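Local coordinates for toll-receptor-related 2 (Hydra vulgaris, PDB 4W8H), which probably relays receptor signals inside the cell through its flavodoxin-like TIR domain, the part in this chain, by pairing with other TIR domains, at residues I9-E14 with W18-L23; D68-N73 with K77-G82; H85-I90 with Y99-M104. All coordinates share one frame; numbering follows the deposited sequence.

Contact 1: I9-E14 with W18-L23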
ATOM      1  N   ILE A   9       1.927  -2.309  -3.553  1.00  6.66           N
ATOM      2  CA  ILE A   9       2.372  -1.764  -2.263  1.00  7.73           C
ATOM      3  C   ILE A   9       3.149  -0.519  -2.522  1.00  8.64           C
ATOM      4  O   ILE A   9       4.191  -0.545  -3.163  1.00 11.83           O
ATOM      5  CB  ILE A   9       3.292  -2.732  -1.521  1.00 12.24           C
ATOM      6  CG1 ILE A   9       2.763  -4.171  -1.582  1.00 15.82           C
ATOM      7  CG2 ILE A   9       3.525  -2.231  -0.057  1.00 18.35           C
ATOM      8  CD1 ILE A   9       1.521  -4.405  -0.845  1.00 14.91           C
ATOM      9  N   CYS A  10       2.649   0.565  -1.991  1.00  7.86           N
ATOM     10  CA  CYS A  10       3.311   1.855  -2.106  1.00  8.34           C
ATOM     11  C   CYS A  10       3.922   2.247  -0.742  1.00  7.74           C
ATOM     12  O   CYS A  10       3.194   2.336   0.255  1.00  7.49           O
ATOM     13  CB  CYS A  10       2.296   2.915  -2.530  1.00 11.20           C
ATOM     14  SG  CYS A  10       3.018   4.529  -2.707  1.00 14.85           S
ATOM     15  N   TYR A  11       5.239   2.427  -0.687  1.00  7.69           N
ATOM     16  CA  TYR A  11       5.962   2.567   0.590  1.00  6.69           C
ATOM     17  C   TYR A  11       7.283   3.271   0.345  1.00  7.86           C
ATOM     18  O   TYR A  11       7.824   3.237  -0.760  1.00  8.95           O
ATOM     19  CB  TYR A  11       6.208   1.186   1.226  1.00  7.25           C
ATOM     20  CG  TYR A  11       7.243   0.356   0.501  1.00  6.44           C
ATOM     21  CD1 TYR A  11       6.934  -0.280  -0.711  1.00  7.85           C
ATOM     22  CD2 TYR A  11       8.541   0.264   0.957  1.00  7.62           C
ATOM     23  CE1 TYR A  11       7.879  -0.969  -1.402  1.00  8.90           C
ATOM     24  CE2 TYR A  11       9.492  -0.457   0.296  1.00  8.01           C
ATOM     25  CZ  TYR A  11       9.164  -1.060  -0.926  1.00  9.72           C
ATOM     26  OH  TYR A  11      10.136  -1.754  -1.628  1.00 11.37           O
ATOM     27  N   ALA A  12       7.793   3.900   1.381  1.00  8.39           N
ATOM     28  CA  ALA A  12       9.102   4.538   1.351  1.00  9.56           C
ATOM     29  C   ALA A  12      10.213   3.524   1.599  1.00  8.83           C
ATOM     30  O   ALA A  12      10.069   2.611   2.411  1.00  8.15           O
ATOM     31  CB  ALA A  12       9.173   5.632   2.397  1.00 10.49           C
ATOM     32  N   PRO A  13      11.377   3.719   0.969  1.00  9.69           N
ATOM     33  CA  PRO A  13      12.479   2.775   1.158  1.00 11.46           C
ATOM     34  C   PRO A  13      12.889   2.625   2.617  1.00 10.90           C
ATOM     35  O   PRO A  13      13.315   1.540   3.033  1.00 10.50           O
ATOM     36  CB  PRO A  13      13.613   3.404   0.358  1.00 13.73           C
ATOM     37  CG  PRO A  13      12.946   4.187  -0.697  1.00 16.94           C
ATOM     38  CD  PRO A  13      11.657   4.684  -0.110  1.00 11.34           C
ATOM     39  N   GLU A  14      12.711   3.664   3.415  1.00  9.32           N
ATOM     40  CA  GLU A  14      13.115   3.593   4.822  1.00  9.40           C
ATOM     41  C   GLU A  14      12.316   2.536   5.600  1.00  9.22           C
ATOM     42  O   GLU A  14      12.753   2.052   6.627  1.00 11.92           O
ATOM     43  CB  GLU A  14      12.921   4.964   5.466  1.00 11.50           C
ATOM     44  CG  GLU A  14      13.910   6.040   5.052  1.00 13.98           C
ATOM     45  CD  GLU A  14      13.554   6.763   3.773  1.00 16.19           C
ATOM     46  OE1 GLU A  14      12.541   6.465   3.130  1.00 14.50           O
ATOM     47  OE2 GLU A  14      14.330   7.670   3.413  1.00 21.53           O
ATOM     48  N   TRP A  18      10.077  -3.839   7.217  1.00  8.25           N
ATOM     49  CA  TRP A  18       8.747  -4.333   7.606  1.00  7.80           C
ATOM     50  C   TRP A  18       7.928  -4.607   6.360  1.00  6.73           C
ATOM     51  O   TRP A  18       7.239  -5.614   6.254  1.00  6.26           O
ATOM     52  CB  TRP A  18       8.035  -3.316   8.495  1.00  9.06           C
ATOM     53  CG  TRP A  18       6.716  -3.764   9.014  1.00  9.99           C
ATOM     54  CD1 TRP A  18       6.479  -4.473  10.164  1.00 10.85           C
ATOM     55  CD2 TRP A  18       5.451  -3.486   8.445  1.00 10.11           C
ATOM     56  NE1 TRP A  18       5.141  -4.670  10.327  1.00 12.39           N
ATOM     57  CE2 TRP A  18       4.476  -4.052   9.303  1.00 12.09           C
ATOM     58  CE3 TRP A  18       5.026  -2.780   7.313  1.00  7.87           C
ATOM     59  CZ2 TRP A  18       3.095  -3.959   9.040  1.00 13.93           C
ATOM     60  CZ3 TRP A  18       3.644  -2.661   7.064  1.00 10.44           C
ATOM     61  CH2 TRP A  18       2.699  -3.277   7.916  1.00 12.90           C
ATOM     62  N   VAL A  19       8.018  -3.741   5.360  1.00  6.33           N
ATOM     63  CA  VAL A  19       7.191  -3.932   4.173  1.00  6.09           C
ATOM     64  C   VAL A  19       7.509  -5.223   3.464  1.00  5.60           C
ATOM     65  O   VAL A  19       6.591  -5.971   3.113  1.00  6.42           O
ATOM     66  CB  VAL A  19       7.259  -2.708   3.235  1.00  6.62           C
ATOM     67  CG1 VAL A  19       6.583  -3.076   1.875  1.00  7.57           C
ATOM     68  CG2 VAL A  19       6.585  -1.520   3.895  1.00  7.93           C
ATOM     69  N   ILE A  20       8.786  -5.518   3.243  1.00  5.82           N
ATOM     70  CA  ILE A  20       9.116  -6.701   2.483  1.00  6.70           C
ATOM     71  C   ILE A  20       9.036  -7.951   3.361  1.00  6.21           C
ATOM     72  O   ILE A  20       8.437  -8.970   2.967  1.00  7.53           O
ATOM     73  CB  ILE A  20      10.495  -6.579   1.858  1.00  8.22           C
ATOM     74  CG1 ILE A  20      10.522  -5.404   0.873  1.00  9.14           C
ATOM     75  CG2 ILE A  20      10.883  -7.891   1.169  1.00  9.34           C
ATOM     76  CD1 ILE A  20       9.656  -5.594  -0.334  1.00 11.01           C
ATOM     77  N   ASN A  21       9.633  -7.895   4.553  1.00  6.84           N
ATOM     78  CA  ASN A  21       9.745  -9.104   5.353  1.00  7.69           C
ATOM     79  C   ASN A  21       8.519  -9.460   6.126  1.00  7.59           C
ATOM     80  O   ASN A  21       8.373 -10.636   6.507  1.00  7.61           O
ATOM     81  CB  ASN A  21      10.948  -8.994   6.304  1.00 10.30           C
ATOM     82  CG  ASN A  21      12.236  -8.805   5.569  1.00 15.04           C
ATOM     83  OD1 ASN A  21      12.947  -7.830   5.782  1.00 19.85           O
ATOM     84  ND2 ASN A  21      12.523  -9.710   4.656  1.00 19.17           N
ATOM     85  N   THR A  22       7.656  -8.481   6.406  1.00  6.36           N
ATOM     86  CA  THR A  22       6.417  -8.750   7.142  1.00  5.97           C
ATOM     87  C   THR A  22       5.199  -8.639   6.246  1.00  6.52           C
ATOM     88  O   THR A  22       4.483  -9.621   6.058  1.00  7.04           O
ATOM     89  CB  THR A  22       6.314  -7.864   8.401  1.00  7.84           C
ATOM     90  OG1 THR A  22       7.417  -8.139   9.272  1.00  8.11           O
ATOM     91  CG2 THR A  22       4.993  -8.120   9.150  1.00  8.50           C
ATOM     92  N   LEU A  23       4.957  -7.464   5.672  1.00  7.07           N
ATOM     93  CA  LEU A  23       3.726  -7.275   4.910  1.00  6.48           C
ATOM     94  C   LEU A  23       3.673  -8.109   3.642  1.00  6.10           C
ATOM     95  O   LEU A  23       2.718  -8.880   3.423  1.00  6.87           O
ATOM     96  CB  LEU A  23       3.581  -5.773   4.619  1.00  6.34           C
ATOM     97  CG  LEU A  23       2.395  -5.357   3.746  1.00  6.95           C
ATOM     98  CD1 LEU A  23       1.086  -5.699   4.354  1.00  8.12           C
ATOM     99  CD2 LEU A  23       2.483  -3.888   3.402  1.00  7.10           C
TER

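Contact 2: D68-N73 with K77-G82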
ATOM      1  N   ASP A  68       8.343   8.940   6.663  1.00  8.61           N
ATOM      2  CA  ASP A  68       9.150   8.874   5.442  1.00  9.43           C
ATOM      3  C   ASP A  68       8.310   8.732   4.173  1.00  9.61           C
ATOM      4  O   ASP A  68       8.676   9.236   3.105  1.00 10.74           O
ATOM      5  CB  ASP A  68      10.161   7.759   5.555  1.00 10.39           C
ATOM      6  CG  ASP A  68      11.189   8.058   6.632  1.00 12.16           C
ATOM      7  OD1 ASP A  68      11.867   9.111   6.522  1.00 15.71           O
ATOM      8  OD2 ASP A  68      11.306   7.260   7.591  1.00 14.20           O
ATOM      9  N   PHE A  69       7.148   8.091   4.281  1.00  8.33           N
ATOM     10  CA  PHE A  69       6.220   8.022   3.147  1.00  8.66           C
ATOM     11  C   PHE A  69       5.897   9.424   2.630  1.00  9.60           C
ATOM     12  O   PHE A  69       5.894   9.662   1.432  1.00 10.37           O
ATOM     13  CB  PHE A  69       4.924   7.354   3.568  1.00  7.73           C
ATOM     14  CG  PHE A  69       3.963   7.183   2.448  1.00  8.32           C
ATOM     15  CD1 PHE A  69       3.056   8.179   2.140  1.00 12.06           C
ATOM     16  CD2 PHE A  69       3.955   6.033   1.707  1.00  7.27           C
ATOM     17  CE1 PHE A  69       2.187   8.042   1.078  1.00 13.31           C
ATOM     18  CE2 PHE A  69       3.074   5.894   0.620  1.00  8.36           C
ATOM     19  CZ  PHE A  69       2.212   6.910   0.307  1.00 10.94           C
ATOM     20  N   PHE A  70       5.585  10.334   3.553  1.00  9.97           N
ATOM     21  CA  PHE A  70       5.102  11.678   3.205  1.00 13.00           C
ATOM     22  C   PHE A  70       6.208  12.649   2.847  1.00 16.56           C
ATOM     23  O   PHE A  70       5.935  13.828   2.565  1.00 21.67           O
ATOM     24  CB  PHE A  70       4.173  12.202   4.312  1.00 13.99           C
ATOM     25  CG  PHE A  70       2.885  11.439   4.390  1.00 11.36           C
ATOM     26  CD1 PHE A  70       1.989  11.443   3.316  1.00 11.50           C
ATOM     27  CD2 PHE A  70       2.579  10.693   5.504  1.00 11.12           C
ATOM     28  CE1 PHE A  70       0.815  10.683   3.351  1.00 10.83           C
ATOM     29  CE2 PHE A  70       1.424   9.971   5.559  1.00 10.01           C
ATOM     30  CZ  PHE A  70       0.527   9.955   4.465  1.00 11.82           C
ATOM     31  N   LYS A  71       7.446  12.172   2.825  1.00 12.92           N
ATOM     32  CA  LYS A  71       8.579  12.946   2.305  1.00 15.18           C
ATOM     33  C   LYS A  71       9.100  12.352   0.990  1.00 15.31           C
ATOM     34  O   LYS A  71      10.086  12.835   0.435  1.00 21.11           O
ATOM     35  CB  LYS A  71       9.720  12.941   3.322  1.00 19.26           C
ATOM     36  CG  LYS A  71       9.427  13.662   4.611  1.00 23.85           C
ATOM     37  CD  LYS A  71      10.551  13.432   5.607  1.00 29.51           C
ATOM     38  CE  LYS A  71      10.228  14.020   6.938  1.00 36.83           C
ATOM     39  NZ  LYS A  71      11.342  13.760   7.877  1.00 40.64           N
ATOM     40  N   ASN A  72       8.479  11.314   0.475  1.00 14.11           N
ATOM     41  CA  ASN A  72       8.993  10.586  -0.669  1.00 11.98           C
ATOM     42  C   ASN A  72       8.230  10.951  -1.952  1.00 12.22           C
ATOM     43  O   ASN A  72       7.008  10.844  -2.019  1.00 11.18           O
ATOM     44  CB  ASN A  72       8.906   9.080  -0.379  1.00 12.90           C
ATOM     45  CG  ASN A  72       9.473   8.238  -1.492  1.00 11.79           C
ATOM     46  OD1 ASN A  72       8.859   8.101  -2.549  1.00 11.26           O
ATOM     47  ND2 ASN A  72      10.684   7.723  -1.299  1.00 12.71           N
ATOM     48  N   ASN A  73       8.954  11.386  -2.976  1.00 12.90           N
ATOM     49  CA  ASN A  73       8.332  11.882  -4.221  1.00 14.09           C
ATOM     50  C   ASN A  73       7.551  10.809  -4.968  1.00 11.80           C
ATOM     51  O   ASN A  73       6.411  11.059  -5.419  1.00 12.71           O
ATOM     52  CB  ASN A  73       9.397  12.501  -5.129  1.00 21.04           C
ATOM     53  CG  ASN A  73       9.863  13.875  -4.653  1.00 35.29           C
ATOM     54  OD1 ASN A  73       9.176  14.553  -3.877  1.00 44.82           O
ATOM     55  ND2 ASN A  73      11.039  14.297  -5.133  1.00 39.92           N
ATOM     56  N   LYS A  77       3.414  10.818  -5.719  1.00 10.03           N
ATOM     57  CA  LYS A  77       2.852  10.723  -7.066  1.00 10.96           C
ATOM     58  C   LYS A  77       1.945   9.507  -7.158  1.00 10.40           C
ATOM     59  O   LYS A  77       0.874   9.551  -7.753  1.00 12.24           O
ATOM     60  CB  LYS A  77       3.993  10.617  -8.070  1.00 14.47           C
ATOM     61  CG  LYS A  77       4.751  11.923  -8.362  1.00 21.88           C
ATOM     62  CD  LYS A  77       6.047  11.635  -9.128  1.00 31.28           C
ATOM     63  CE  LYS A  77       6.723  12.898  -9.619  1.00 38.35           C
ATOM     64  NZ  LYS A  77       6.510  13.080 -11.075  1.00 41.87           N
ATOM     65  N   THR A  78       2.378   8.412  -6.543  1.00  9.21           N
ATOM     66  CA  THR A  78       1.584   7.207  -6.555  1.00  8.61           C
ATOM     67  C   THR A  78       0.279   7.406  -5.816  1.00  9.71           C
ATOM     68  O   THR A  78      -0.783   6.995  -6.280  1.00  9.59           O
ATOM     69  CB  THR A  78       2.343   6.042  -5.904  1.00  9.26           C
ATOM     70  OG1 THR A  78       3.597   5.858  -6.580  1.00 10.09           O
ATOM     71  CG2 THR A  78       1.540   4.795  -5.930  1.00  9.08           C
ATOM     72  N   LEU A  79       0.357   8.059  -4.660  1.00  8.18           N
ATOM     73  CA  LEU A  79      -0.831   8.311  -3.880  1.00  8.52           C
ATOM     74  C   LEU A  79      -1.836   9.162  -4.643  1.00  8.14           C
ATOM     75  O   LEU A  79      -3.039   8.903  -4.607  1.00  8.71           O
ATOM     76  CB  LEU A  79      -0.473   8.968  -2.534  1.00  8.50           C
ATOM     77  CG  LEU A  79      -1.609   9.392  -1.586  1.00  9.33           C
ATOM     78  CD1 LEU A  79      -2.526   8.265  -1.216  1.00 10.70           C
ATOM     79  CD2 LEU A  79      -0.993   9.934  -0.322  1.00 12.45           C
ATOM     80  N   GLN A  80      -1.348  10.221  -5.282  1.00  8.83           N
ATOM     81  CA  GLN A  80      -2.262  11.094  -6.022  1.00  9.21           C
ATOM     82  C   GLN A  80      -3.051  10.316  -7.084  1.00  9.51           C
ATOM     83  O   GLN A  80      -4.274  10.489  -7.209  1.00  9.99           O
ATOM     84  CB  GLN A  80      -1.501  12.261  -6.679  1.00 10.55           C
ATOM     85  CG  GLN A  80      -0.832  13.243  -5.727  1.00 13.38           C
ATOM     86  CD  GLN A  80      -1.772  13.855  -4.726  1.00 16.25           C
ATOM     87  OE1 GLN A  80      -2.923  14.178  -5.040  1.00 17.58           O
ATOM     88  NE2 GLN A  80      -1.279  14.033  -3.496  1.00 20.05           N
ATOM     89  N   ILE A  81      -2.392   9.449  -7.829  1.00  8.96           N
ATOM     90  CA  ILE A  81      -3.107   8.640  -8.811  0.76 10.31           C
ATOM     91  C   ILE A  81      -3.966   7.580  -8.095  1.00  9.34           C
ATOM     92  O   ILE A  81      -5.105   7.304  -8.494  1.00 11.42           O
ATOM     93  CB  ILE A  81      -2.141   8.041  -9.836  0.76 12.32           C
ATOM     94  CG1 ILE A  81      -1.381   9.204 -10.517  0.76 16.69           C
ATOM     95  CG2 ILE A  81      -2.912   7.214 -10.852  0.76 14.46           C
ATOM     96  CD1 ILE A  81      -0.049   8.829 -11.090  0.76 18.06           C
ATOM     97  N   GLY A  82      -3.454   7.032  -6.994  1.00  9.38           N
ATOM     98  CA  GLY A  82      -4.199   6.034  -6.229  1.00 10.04           C
ATOM     99  C   GLY A  82      -5.543   6.521  -5.706  1.00  9.46           C
ATOM    100  O   GLY A  82      -6.481   5.732  -5.621  1.00 11.44           O
TER

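Contact 3: H85-I90 with Y99-M104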
ATOM      1  N   HIS A  85      -8.462   5.637  -7.680  1.00 14.61           N
ATOM      2  CA  HIS A  85      -8.806   4.250  -7.682  1.00 17.35           C
ATOM      3  C   HIS A  85      -9.136   3.863  -6.258  1.00 16.06           C
ATOM      4  O   HIS A  85      -9.773   4.618  -5.531  1.00 21.70           O
ATOM      5  CB  HIS A  85      -7.633   3.459  -8.236  1.00 21.05           C
ATOM      6  CG  HIS A  85      -7.419   3.664  -9.691  1.00 23.88           C
ATOM      7  ND1 HIS A  85      -8.378   3.354 -10.627  1.00 30.11           N
ATOM      8  CD2 HIS A  85      -6.351   4.122 -10.376  1.00 21.98           C
ATOM      9  CE1 HIS A  85      -7.920   3.634 -11.831  1.00 28.27           C
ATOM     10  NE2 HIS A  85      -6.686   4.090 -11.709  1.00 21.90           N
ATOM     11  N   GLN A  86      -8.654   2.727  -5.815  1.00 15.66           N
ATOM     12  CA  GLN A  86      -8.943   2.285  -4.460  1.00 14.78           C
ATOM     13  C   GLN A  86      -7.648   2.109  -3.726  1.00 10.38           C
ATOM     14  O   GLN A  86      -6.694   1.535  -4.278  1.00 12.87           O
ATOM     15  CB  GLN A  86      -9.668   0.965  -4.504  1.00 19.41           C
ATOM     16  CG  GLN A  86     -10.945   0.949  -5.310  1.00 23.13           C
ATOM     17  CD  GLN A  86     -11.565  -0.397  -5.220  1.00 24.31           C
ATOM     18  OE1 GLN A  86     -12.106  -0.776  -4.176  1.00 20.63           O
ATOM     19  NE2 GLN A  86     -11.507  -1.155  -6.329  1.00 28.60           N
ATOM     20  N   ILE A  87      -7.617   2.632  -2.500  1.00  9.43           N
ATOM     21  CA  ILE A  87      -6.439   2.458  -1.661  1.00  8.07           C
ATOM     22  C   ILE A  87      -6.822   1.830  -0.324  1.00  6.99           C
ATOM     23  O   ILE A  87      -7.981   1.934   0.112  1.00  8.71           O
ATOM     24  CB  ILE A  87      -5.659   3.759  -1.442  1.00  8.65           C
ATOM     25  CG1 ILE A  87      -6.474   4.799  -0.689  1.00 10.64           C
ATOM     26  CG2 ILE A  87      -5.154   4.365  -2.762  1.00 12.36           C
ATOM     27  CD1 ILE A  87      -5.613   5.994  -0.202  1.00 12.58           C
ATOM     28  N   ILE A  88      -5.831   1.185   0.282  1.00  5.95           N
ATOM     29  CA  ILE A  88      -5.924   0.665   1.645  1.00  5.83           C
ATOM     30  C   ILE A  88      -4.833   1.327   2.450  1.00  5.82           C
ATOM     31  O   ILE A  88      -3.667   0.943   2.329  1.00  6.73           O
ATOM     32  CB  ILE A  88      -5.740  -0.864   1.684  1.00  6.75           C
ATOM     33  CG1 ILE A  88      -6.786  -1.567   0.836  1.00  9.41           C
ATOM     34  CG2 ILE A  88      -5.806  -1.332   3.134  1.00  8.59           C
ATOM     35  CD1 ILE A  88      -6.520  -3.026   0.671  1.00 10.84           C
ATOM     36  N   PRO A  89      -5.154   2.376   3.215  1.00  6.65           N
ATOM     37  CA  PRO A  89      -4.111   3.038   4.001  1.00  6.27           C
ATOM     38  C   PRO A  89      -3.829   2.247   5.283  1.00  6.59           C
ATOM     39  O   PRO A  89      -4.759   1.811   5.989  1.00  7.52           O
ATOM     40  CB  PRO A  89      -4.739   4.372   4.374  1.00  8.47           C
ATOM     41  CG  PRO A  89      -6.118   4.446   3.710  1.00  9.99           C
ATOM     42  CD  PRO A  89      -6.455   3.061   3.320  1.00  6.85           C
ATOM     43  N   ILE A  90      -2.528   2.058   5.515  1.00  6.05           N
ATOM     44  CA  ILE A  90      -2.011   1.475   6.739  1.00  6.38           C
ATOM     45  C   ILE A  90      -1.230   2.539   7.481  1.00  6.23           C
ATOM     46  O   ILE A  90      -0.304   3.146   6.914  1.00  6.95           O
ATOM     47  CB  ILE A  90      -1.069   0.302   6.461  1.00  7.26           C
ATOM     48  CG1 ILE A  90      -1.858  -0.859   5.836  1.00  8.41           C
ATOM     49  CG2 ILE A  90      -0.390  -0.156   7.786  1.00  9.02           C
ATOM     50  CD1 ILE A  90      -0.979  -1.982   5.338  1.00  8.58           C
ATOM     51  N   TYR A  99      -4.111  16.518   4.969  1.00 14.25           N
ATOM     52  CA  TYR A  99      -5.497  16.897   5.101  1.00 15.55           C
ATOM     53  C   TYR A  99      -6.409  16.014   4.250  1.00 12.51           C
ATOM     54  O   TYR A  99      -7.520  15.711   4.667  1.00 14.45           O
ATOM     55  CB  TYR A  99      -5.673  18.381   4.758  1.00 16.80           C
ATOM     56  CG  TYR A  99      -5.568  18.677   3.297  1.00 18.70           C
ATOM     57  CD1 TYR A  99      -4.332  18.836   2.694  1.00 20.64           C
ATOM     58  CD2 TYR A  99      -6.713  18.788   2.509  1.00 19.53           C
ATOM     59  CE1 TYR A  99      -4.235  19.094   1.343  1.00 21.56           C
ATOM     60  CE2 TYR A  99      -6.626  19.033   1.167  1.00 21.79           C
ATOM     61  CZ  TYR A  99      -5.384  19.185   0.584  1.00 23.59           C
ATOM     62  OH  TYR A  99      -5.304  19.450  -0.756  1.00 27.72           O
ATOM     63  N   PHE A 100      -5.982  15.634   3.045  1.00 11.86           N
ATOM     64  CA  PHE A 100      -6.863  14.900   2.134  1.00 11.21           C
ATOM     65  C   PHE A 100      -7.023  13.439   2.527  1.00 10.36           C
ATOM     66  O   PHE A 100      -7.895  12.747   2.012  1.00 12.43           O
ATOM     67  CB  PHE A 100      -6.413  15.050   0.663  1.00 12.45           C
ATOM     68  CG  PHE A 100      -5.026  14.548   0.399  1.00 11.03           C
ATOM     69  CD1 PHE A 100      -4.803  13.222   0.110  1.00 11.55           C
ATOM     70  CD2 PHE A 100      -3.934  15.407   0.479  1.00 13.13           C
ATOM     71  CE1 PHE A 100      -3.523  12.755  -0.129  1.00 12.33           C
ATOM     72  CE2 PHE A 100      -2.640  14.938   0.246  1.00 14.83           C
ATOM     73  CZ  PHE A 100      -2.443  13.608  -0.062  1.00 13.86           C
ATOM     74  N   LEU A 101      -6.249  12.993   3.520  1.00 11.42           N
ATOM     75  CA  LEU A 101      -6.409  11.670   4.113  1.00 11.21           C
ATOM     76  C   LEU A 101      -6.954  11.704   5.530  1.00 12.36           C
ATOM     77  O   LEU A 101      -7.139  10.632   6.119  1.00 15.25           O
ATOM     78  CB  LEU A 101      -5.087  10.921   4.121  1.00 12.07           C
ATOM     79  CG  LEU A 101      -4.521  10.510   2.786  1.00 12.15           C
ATOM     80  CD1 LEU A 101      -3.245   9.705   3.030  1.00 15.13           C
ATOM     81  CD2 LEU A 101      -5.533   9.712   1.964  1.00 14.18           C
ATOM     82  N   ASN A 102      -7.279  12.897   6.037  1.00 15.98           N
ATOM     83  CA  ASN A 102      -7.640  13.047   7.458  1.00 18.12           C
ATOM     84  C   ASN A 102      -9.076  12.643   7.770  1.00 15.86           C
ATOM     85  O   ASN A 102      -9.518  12.723   8.924  1.00 19.28           O
ATOM     86  CB  ASN A 102      -7.329  14.465   7.994  1.00 21.53           C
ATOM     87  CG  ASN A 102      -8.336  15.553   7.529  1.00 29.59           C
ATOM     88  OD1 ASN A 102      -9.314  15.287   6.810  1.00 32.43           O
ATOM     89  ND2 ASN A 102      -8.096  16.796   7.980  1.00 35.95           N
ATOM     90  N   HIS A 103      -9.797  12.228   6.744  1.00 13.50           N
ATOM     91  CA  HIS A 103     -11.147  11.723   6.906  0.57 10.91           C
ATOM     92  C   HIS A 103     -11.330  10.398   6.179  1.00 10.22           C
ATOM     93  O   HIS A 103     -12.416  10.070   5.744  1.00 11.21           O
ATOM     94  CB  HIS A 103     -12.202  12.770   6.492  0.57 14.46           C
ATOM     95  CG  HIS A 103     -11.988  13.378   5.136  0.57 17.88           C
ATOM     96  ND1 HIS A 103     -11.072  14.381   4.900  0.57 19.50           N
ATOM     97  CD2 HIS A 103     -12.620  13.168   3.956  0.57 19.76           C
ATOM     98  CE1 HIS A 103     -11.123  14.738   3.627  0.57 19.96           C
ATOM     99  NE2 HIS A 103     -12.056  14.020   3.033  0.57 16.10           N
ATOM    100  N   MET A 104     -10.234   9.652   6.043  1.00  9.78           N
ATOM    101  CA  MET A 104     -10.261   8.327   5.448  1.00 10.12           C
ATOM    102  C   MET A 104      -9.877   7.271   6.486  1.00  9.20           C
ATOM    103  O   MET A 104      -8.879   7.405   7.205  1.00 11.05           O
ATOM    104  CB  MET A 104      -9.270   8.280   4.297  1.00 12.22           C
ATOM    105  CG  MET A 104      -9.301   6.971   3.569  1.00 13.32           C
ATOM    106  SD  MET A 104      -8.256   6.895   2.135  1.00 14.17           S
ATOM    107  CE  MET A 104      -9.006   8.102   1.084  1.00 16.36           C
TER

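Contact 1: I9-E14 with W18-L23
Val19 lies against the flat face of Tyr11, its CG1 methyl 3.8 Å from the ring centroid and 13° off the ring normal, a CH-pi contact over the middle of the ring. The second branch, CG2, lies 3.8 Å from Tyr11 CB, so the forked side chain covers the ring and its root together. The tyrosine torsions explain the fit: CG sits between the backbone N and the carbonyl carbon, and this chi1 of 71° swings the ring to the helix side of the chain, while chi2 of -76° turns one face to Val19.

The same Val19 CG1 also reaches Ile9 CG2 at 3.7 Å, the two side chains passing in opposite directions. Ile9 CG2 then meets Leu23 CD2 tip to tip at 4.0 Å, one helical turn further on. The backbone beneath them widens: Trp18 O accepts from both Thr22 N and Leu23 N, the latter bond belonging to a pi-type turn. Val64 of strand 58-65 touches both Tyr11 and Val19, and Trp119 and Leu122 of helix 115-127 cover Leu23.

Packing slackens toward the rim of the tyrosine. There partly exposed Ile20, which also leans on Ile38, makes its only touch across the contact, a glancing one from CD1 to Tyr11 OH at 4.1 Å.

The pair joins the first strand and first helix of a beta-alpha-beta unit of the flavodoxin-like TIR fold. No hydrogen bond crosses between the segments. Tyr11 OH is hydrogen-bonded to Asn37 OD1, so this buried hydroxyl is satisfied from outside the two segments, and the chemistry implies adhesion by shape and exclusion of water.

Contact 2: D68-N73 with K77-G82
Leu79 CD2 comes up to the edges of two phenylalanine rings at once, 4.0 Å from Phe69 CE1 and 4.2 Å from Phe70 CE1. The leucine holds CG opposite its backbone N (chi1 177°), and chi2 of 57° brings this one methyl to the aromatic pair. The neighbouring phenylalanines differ in their first torsion. Phe69 extends with CG anti to N (chi1 -177°) and crosses the leucine at about a right angle, whereas Phe70 has CG opposite the carbonyl carbon and meets it on a slant. Phe69 CD1 rests over the rim of one Phe70 face, 3.5 Å above the plane, while the Phe69 edge points to Phe70 CG. Val63 of strand 58-65 packs on both Phe69 and Leu79; Pro98 touches Phe70.

On the exposed side the link is a helical one. Lys77 N donates to Asn73 O at 3.0 Å in a nearly straight bond, and the extended lysine stem runs past that oxygen, CG 3.5 Å from Asn73 O, bending only at its last torsion.

Asn72 is the N-cap of the helix, its OD1 accepting from Cys75 N. Short 3-10 turn, N-cap and helix 73-82 form a strand-to-helix connection of the flavodoxin-like TIR fold, in which Leu79 of the helix packs its CD2 on the aromatic edges of the turn beside strand 58-65.

Contact 3: H85-I90 with Y99-M104
Met104 SD rests on two side chains of strand 87-91, 3.6 Å from Ile87 CD1 and 3.6 Å from Pro89 CG. The methionine crosses both at about a right angle. Its chain runs extended to the sulfur and bends only at chi3 (-64°), which leaves CE 4.2 Å from Ile87 CD1. Ile87 in turn places CG1 between its backbone N and carbonyl carbon (chi1 64°), presenting CD1 to the loop. A looser touch, Leu101 CD2 to Ile87 CD1 at 4.3 Å, completes the apolar first shell; no hydrogen bond passes between the segments.

Ile87 and Pro89 share one face of the strand, as alternate residues do, while Ile88 between them faces helix 115-127. This is the usual layout of a flavodoxin-like TIR domain, whose parallel sheet is covered on both faces; here the loop before strand 107-108 shares that cover with helix 73-82, whose Leu79 touches both Ile87 and Leu101.

Further out, two successive turns carry Leu101 and Met104 to the strand. A 3-10 turn at 99-101 runs into a type I beta turn from Leu101 to Met104, closed by Met104 N to Leu101 O at 3.2 Å. Along the strand, backbone hydrogen bonds tie Ile88 to Thr61 and Val63, and Pro89 to Leu107.

Contacts 1 and 3 are both largely buried and each builds on a strand of the same parallel sheet, on opposite sides of the chain's centre, about 18 Å between centres. Contact 2 is partly buried: its aromatic end faces the sheet, while its capped helix start meets solvent. It touches both of the others. Cys10 of contact 1 packs on Phe69 and Thr78, and Gly82 and Gln80 of contact 2 pack on Ile87 and Phe100 of contact 3, respectively. Their chemistry follows their place: contact 1 joins strand to helix through a methyl over a ring, contact 3 joins strand to loop through a thioether, and contact 2 alone carries a hydrogen bond across its segments.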